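Local coordinates for protein cytochrome c (Chlorobaculum tepidum, PDB 3A9F) that carries electrons through a single heme c, probably as the electron-carrier domain of a cytochrome subunit of the green-bacterial photosynthetic reaction centre, at residues A[28-33]-A[81-86]; A[53-56]-A[62-65]. One frame throughout, in Å; residues are numbered along the deposited sequence.

Contact 1: residues A[28-33]-A[81-86]; sequences DAAKKL and AKTIGI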
loop_
_atom_site.group_PDB
_atom_site.type_symbol
_atom_site.label_atom_id
_atom_site.label_comp_id
_atom_site.label_asym_id
_atom_site.label_seq_id
_atom_site.Cartn_x
_atom_site.Cartn_y
_atom_site.Cartn_z
ATOM N N ASP A 28 2.393 9.077 9.582
ATOM C CA ASP A 28 1.237 8.841 10.458
ATOM C C ASP A 28 -0.057 8.970 9.677
ATOM O O ASP A 28 -0.961 8.121 9.802
ATOM C CB ASP A 28 1.241 9.807 11.652
ATOM C CG ASP A 28 2.392 9.550 12.623
ATOM O OD1 ASP A 28 2.889 8.400 12.714
ATOM O OD2 ASP A 28 2.796 10.516 13.310
ATOM N N ALA A 29 -0.153 10.016 8.859
ATOM C CA ALA A 29 -1.322 10.226 8.013
ATOM C C ALA A 29 -1.416 9.112 6.976
ATOM O O ALA A 29 -2.514 8.632 6.670
ATOM C CB ALA A 29 -1.256 11.588 7.335
ATOM N N ALA A 30 -0.274 8.674 6.452
ATOM C CA ALA A 30 -0.266 7.591 5.463
ATOM C C ALA A 30 -0.808 6.303 6.057
ATOM O O ALA A 30 -1.603 5.618 5.421
ATOM C CB ALA A 30 1.133 7.372 4.919
ATOM N N LYS A 31 -0.426 5.990 7.298
ATOM C CA LYS A 31 -0.926 4.783 7.957
ATOM C C LYS A 31 -2.442 4.835 8.098
ATOM O O LYS A 31 -3.125 3.819 7.922
ATOM C CB LYS A 31 -0.285 4.623 9.340
ATOM C CG LYS A 31 -0.695 3.337 10.089
ATOM C CD LYS A 31 -0.028 3.285 11.473
ATOM C CE LYS A 31 -0.417 2.040 12.250
ATOM N NZ LYS A 31 -1.821 2.125 12.736
ATOM N N LYS A 32 -2.981 6.011 8.409
ATOM C CA LYS A 32 -4.427 6.152 8.527
ATOM C C LYS A 32 -5.103 5.848 7.199
ATOM O O LYS A 32 -6.138 5.171 7.176
ATOM C CB LYS A 32 -4.785 7.550 9.025
ATOM C CG LYS A 32 -4.389 7.759 10.467
ATOM C CD LYS A 32 -4.732 9.151 10.948
ATOM C CE LYS A 32 -4.250 9.345 12.396
ATOM N NZ LYS A 32 -4.535 10.705 12.893
ATOM N N LEU A 33 -4.521 6.319 6.100
ATOM C CA LEU A 33 -5.090 6.058 4.782
ATOM C C LEU A 33 -5.013 4.572 4.398
ATOM O O LEU A 33 -5.957 4.033 3.837
ATOM C CB LEU A 33 -4.409 6.941 3.747
ATOM C CG LEU A 33 -5.085 6.962 2.361
ATOM C CD1 LEU A 33 -6.562 7.387 2.410
ATOM C CD2 LEU A 33 -4.267 7.825 1.417
ATOM N N ALA A 81 -3.032 5.616 -3.927
ATOM C CA ALA A 81 -2.153 4.499 -4.242
ATOM C C ALA A 81 -0.702 4.877 -4.008
ATOM O O ALA A 81 0.073 4.050 -3.530
ATOM C CB ALA A 81 -2.364 4.041 -5.670
ATOM N N LYS A 82 -0.330 6.123 -4.323
ATOM C CA LYS A 82 1.048 6.564 -4.075
ATOM C C LYS A 82 1.360 6.562 -2.581
ATOM O O LYS A 82 2.386 6.021 -2.140
ATOM C CB LYS A 82 1.269 7.967 -4.646
ATOM C CG LYS A 82 1.274 8.038 -6.167
ATOM C CD LYS A 82 1.286 9.504 -6.584
ATOM C CE LYS A 82 1.437 9.752 -8.055
ATOM N NZ LYS A 82 1.420 11.218 -8.298
ATOM N N THR A 83 0.466 7.153 -1.789
ATOM C CA THR A 83 0.662 7.238 -0.334
ATOM C C THR A 83 0.726 5.861 0.307
ATOM O O THR A 83 1.585 5.589 1.144
ATOM C CB THR A 83 -0.469 8.077 0.256
ATOM O OG1 THR A 83 -0.370 9.406 -0.272
ATOM C CG2 THR A 83 -0.426 8.113 1.783
ATOM N N ILE A 84 -0.208 5.004 -0.080
ATOM C CA ILE A 84 -0.308 3.674 0.482
ATOM C C ILE A 84 0.927 2.858 0.140
ATOM O O ILE A 84 1.478 2.178 1.005
ATOM C CB ILE A 84 -1.604 2.985 -0.018
ATOM C CG1 ILE A 84 -2.815 3.654 0.633
ATOM C CG2 ILE A 84 -1.566 1.459 0.266
ATOM C CD1 ILE A 84 -4.151 3.303 -0.029
ATOM N N GLY A 85 1.376 2.933 -1.109
ATOM C CA GLY A 85 2.583 2.200 -1.505
ATOM C C GLY A 85 3.812 2.620 -0.715
ATOM O O GLY A 85 4.607 1.780 -0.301
ATOM N N ILE A 86 3.971 3.926 -0.519
ATOM C CA ILE A 86 5.106 4.413 0.260
ATOM C C ILE A 86 5.057 3.860 1.683
ATOM O O ILE A 86 6.052 3.346 2.184
ATOM C CB ILE A 86 5.139 5.948 0.276
ATOM C CG1 ILE A 86 5.528 6.480 -1.113
ATOM C CG2 ILE A 86 6.124 6.447 1.359
ATOM C CD1 ILE A 86 5.184 7.966 -1.316
#
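The N- and C-terminal helices of a class I cytochrome c fold cross here, where Ala30 and Leu33 of helix 27-37 meet Thr83 and Ile84 of helix 78-91. This crossing is a hallmark of the cytochrome c family. The axes of the two segments come within 8.7 Å of each other, with a signed crossing angle of -108°. The backbones are nearest at Ala30 and Thr83, whose CA atoms lie 5.9 Å apart.

Thr83 is the centre of the contact. Its methyl reaches the first helix, with Thr83 CG2 3.6 Å from Ala30 CB. Thr83 CG2 is also 3.7 Å from Ala30 CA, so it rests on the backbone of that helix as well as on the side chain. The methyl is anti to the backbone N of Thr83, while OG1 lies anti to the carbonyl carbon (chi1 -64°). This torsion gives the methyl to the interface and leaves the hydroxyl to a weak hydrogen bond with Asp79 O, one turn back in its own helix.

Leu33 extends the contact by one turn. Leu33 CD2 lies 3.9 Å from Thr83 CG2, and the two side chains cross at about a right angle. Leu33 CG also comes to 4.4 Å from Ile84 CG1, a looser apolar touch. Ile84 also packs on Val34 and Arg37 of the first helix, and it touches the heme. Phe25 and Trp87 close in on Ala30.

No hydrogen bond or salt bridge joins the segments. The crossing rests on apolar packing of aliphatic carbons, and the small side chain of Ala30 lets Thr83 come close to the helix backbone.

Contact 2: residues A[53-56]-A[62-65]; sequences TKYK and NLIV. With HEC (heme c), chain C.
Apolar packing between Tyr55 and Ile64 makes most of this contact. Ile64 CB stands over one face of the Tyr55 ring, 3.7 Å from the centroid and 11° off the ring normal, which is a CH-pi contact. The rest of the side chain spreads across the same face. Ile64 CG2 lies near Tyr55 CG, and Ile64 CD1 reaches the far end of the ring, 3.6 Å from Tyr55 CZ. With CG1 anti to the backbone N of Ile64 (chi1 -166°), chi2 near +60° turns CD1 to the hydroxyl end of the ring. The opposite face of the ring carries Lys54 CG, offset toward the rim, so the ring is held between two aliphatic groups. Leu63 CD2 adds a looser touch at the ring edge, 4.4 Å from Tyr55 CE1.

The contact joins the end of helix 48-56, which widens into a pi-type turn, to the start of helix 61-70. In this mono-heme cytochrome c fold the pair lies beside a heme propionate. Phe51 of the first helix also packs on Ile64.

Hydrogen bonds run to the heme and not between the segments. Tyr55 OH donates to HEC O2A at 2.6 Å, with O2A lying in the plane of the ring. Lys54 NZ donates to HEC O2A at 2.9 Å, from the end of an extended chain. Two donors thus grip one carboxylate oxygen, and the lysine charge would be expected to offset that of the propionate. A phenylalanine in place of Tyr55 would probably keep the packing on Ile64 but leave HEC O2A without its hydroxyl donor, with the Lys54 NZ bond the remaining one from this contact.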
loop_
_atom_site.group_PDB
_atom_site.type_symbol
_atom_site.label_atom_id
_atom_site.label_comp_id
_atom_site.label_asym_id
_atom_site.label_seq_id
_atom_site.Cartn_x
_atom_site.Cartn_y
_atom_site.Cartn_z
ATOM N N THR A 53 5.830 -11.444 2.033
ATOM C CA THR A 53 6.681 -12.410 1.328
ATOM C C THR A 53 6.580 -12.287 -0.193
ATOM O O THR A 53 7.589 -12.345 -0.895
ATOM C CB THR A 53 6.394 -13.866 1.758
ATOM O OG1 THR A 53 5.065 -14.221 1.381
ATOM C CG2 THR A 53 6.551 -14.030 3.263
ATOM N N LYS A 54 5.370 -12.084 -0.702
ATOM C CA LYS A 54 5.138 -12.105 -2.140
ATOM C C LYS A 54 5.365 -10.758 -2.818
ATOM O O LYS A 54 5.749 -10.709 -3.984
ATOM C CB LYS A 54 3.728 -12.636 -2.429
ATOM C CG LYS A 54 3.363 -12.787 -3.897
ATOM C CD LYS A 54 2.067 -13.586 -4.039
ATOM C CE LYS A 54 1.625 -13.685 -5.485
ATOM N NZ LYS A 54 0.338 -14.445 -5.582
ATOM N N TYR A 55 5.091 -9.666 -2.105
ATOM C CA TYR A 55 5.124 -8.343 -2.720
ATOM C C TYR A 55 6.183 -7.427 -2.138
ATOM O O TYR A 55 6.975 -6.869 -2.886
ATOM C CB TYR A 55 3.731 -7.694 -2.694
ATOM C CG TYR A 55 2.705 -8.516 -3.443
ATOM C CD1 TYR A 55 2.708 -8.562 -4.837
ATOM C CD2 TYR A 55 1.748 -9.264 -2.761
ATOM C CE1 TYR A 55 1.785 -9.337 -5.539
ATOM C CE2 TYR A 55 0.815 -10.033 -3.456
ATOM C CZ TYR A 55 0.828 -10.054 -4.835
ATOM O OH TYR A 55 -0.083 -10.837 -5.505
ATOM N N LYS A 56 6.213 -7.271 -0.820
ATOM C CA LYS A 56 7.209 -6.386 -0.218
ATOM C C LYS A 56 8.637 -6.883 -0.420
ATOM O O LYS A 56 9.508 -6.116 -0.848
ATOM C CB LYS A 56 6.915 -6.118 1.256
ATOM C CG LYS A 56 7.852 -5.083 1.854
ATOM C CD LYS A 56 7.373 -4.602 3.193
ATOM C CE LYS A 56 8.411 -3.677 3.785
ATOM N NZ LYS A 56 7.866 -2.797 4.834
ATOM N N ASN A 62 3.912 -1.604 -5.397
ATOM C CA ASN A 62 3.033 -0.843 -6.277
ATOM C C ASN A 62 2.182 -1.755 -7.151
ATOM O O ASN A 62 1.012 -1.477 -7.383
ATOM C CB ASN A 62 3.815 0.142 -7.146
ATOM C CG ASN A 62 2.905 1.099 -7.861
ATOM O OD1 ASN A 62 2.148 1.841 -7.226
ATOM N ND2 ASN A 62 2.943 1.080 -9.187
ATOM N N LEU A 63 2.771 -2.860 -7.610
ATOM C CA LEU A 63 2.033 -3.846 -8.385
ATOM C C LEU A 63 0.736 -4.247 -7.692
ATOM O O LEU A 63 -0.346 -4.187 -8.291
ATOM C CB LEU A 63 2.904 -5.086 -8.647
ATOM C CG LEU A 63 2.263 -6.202 -9.473
ATOM C CD1 LEU A 63 2.142 -5.775 -10.931
ATOM C CD2 LEU A 63 3.078 -7.486 -9.367
ATOM N N ILE A 64 0.838 -4.654 -6.433
ATOM C CA ILE A 64 -0.351 -5.153 -5.758
ATOM C C ILE A 64 -1.320 -4.009 -5.394
ATOM O O ILE A 64 -2.548 -4.182 -5.484
ATOM C CB ILE A 64 -0.020 -6.100 -4.565
ATOM C CG1 ILE A 64 -1.269 -6.862 -4.101
ATOM C CG2 ILE A 64 0.621 -5.369 -3.398
ATOM C CD1 ILE A 64 -1.919 -7.744 -5.154
ATOM N N VAL A 65 -0.797 -2.837 -5.017
ATOM C CA VAL A 65 -1.676 -1.708 -4.665
ATOM C C VAL A 65 -2.487 -1.291 -5.888
ATOM O O VAL A 65 -3.703 -1.046 -5.778
ATOM C CB VAL A 65 -0.867 -0.550 -4.081
ATOM C CG1 VAL A 65 -1.725 0.694 -3.912
ATOM C CG2 VAL A 65 -0.253 -0.971 -2.730
HETATM FE FE HEC C . -6.957 -6.662 -1.475
HETATM C CHA HEC C . -6.350 -9.953 -2.120
HETATM C CHB HEC C . -3.734 -6.316 -0.316
HETATM C CHC HEC C . -7.560 -3.382 -0.778
HETATM C CHD HEC C . -10.097 -6.958 -2.760
HETATM N NA HEC C . -5.372 -7.887 -1.265
HETATM C C1A HEC C . -5.314 -9.228 -1.604
HETATM C C2A HEC C . -3.983 -9.734 -1.353
HETATM C C3A HEC C . -3.256 -8.707 -0.872
HETATM C C4A HEC C . -4.115 -7.554 -0.783
HETATM C CMA HEC C . -1.782 -8.685 -0.425
HETATM C CAA HEC C . -3.529 -11.176 -1.638
HETATM C CBA HEC C . -3.042 -11.268 -3.082
HETATM C CGA HEC C . -2.425 -12.606 -3.376
HETATM O O1A HEC C . -2.913 -13.636 -2.862
HETATM O O2A HEC C . -1.439 -12.635 -4.133
HETATM N NB HEC C . -5.881 -5.145 -0.633
HETATM C C1B HEC C . -4.539 -5.201 -0.299
HETATM C C2B HEC C . -4.094 -3.869 0.035
HETATM C C3B HEC C . -5.155 -3.056 -0.108
HETATM C C4B HEC C . -6.286 -3.833 -0.525
HETATM C CMB HEC C . -2.633 -3.555 0.420
HETATM C CAB HEC C . -5.286 -1.536 0.024
HETATM C CBB HEC C . -4.491 -0.878 -1.135
HETATM N NC HEC C . -8.543 -5.416 -1.712
HETATM C C1C HEC C . -8.599 -4.095 -1.323
HETATM C C2C HEC C . -9.915 -3.588 -1.597
HETATM C C3C HEC C . -10.644 -4.601 -2.121
HETATM C C4C HEC C . -9.773 -5.740 -2.235
HETATM C CMC HEC C . -10.379 -2.180 -1.209
HETATM C CAC HEC C . -12.121 -4.636 -2.575
HETATM C CBC HEC C . -12.481 -3.536 -3.606
HETATM N ND HEC C . -8.036 -8.204 -2.300
HETATM C C1D HEC C . -9.320 -8.085 -2.808
HETATM C C2D HEC C . -9.738 -9.343 -3.374
HETATM C C3D HEC C . -8.594 -10.261 -3.171
HETATM C C4D HEC C . -7.575 -9.495 -2.508
HETATM C CMD HEC C . -11.083 -9.588 -4.035
HETATM C CAD HEC C . -8.536 -11.729 -3.598
HETATM C CBD HEC C . -8.201 -11.848 -5.080
HETATM C CGD HEC C . -6.764 -11.472 -5.288
HETATM O O1D HEC C . -5.868 -12.173 -4.758
HETATM O O2D HEC C . -6.528 -10.441 -5.964
#

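How the contacts relate
Contact 1 joins helices 27-37 and 78-91, far apart in the chain. Contact 2 joins helices 48-56 and 61-70, near neighbours in sequence that lie between those two. The contacts share no helix and sit on opposite sides of the chain's centre, about 14 Å apart between centres. Val65 links them, packing on Ala81 and Ile84. Contact 2 is the more buried, through Tyr55 and Ile64, with Leu63 at its exposed edge; contact 1 is partly buried, with Ala30 and Ile84 inside and Leu33 and Thr83 partly exposed. Contact 1 is aliphatic packing, reaching the heme through Ile84. Contact 2 adds an aromatic face and polar bonds, in keeping with its place by a propionate.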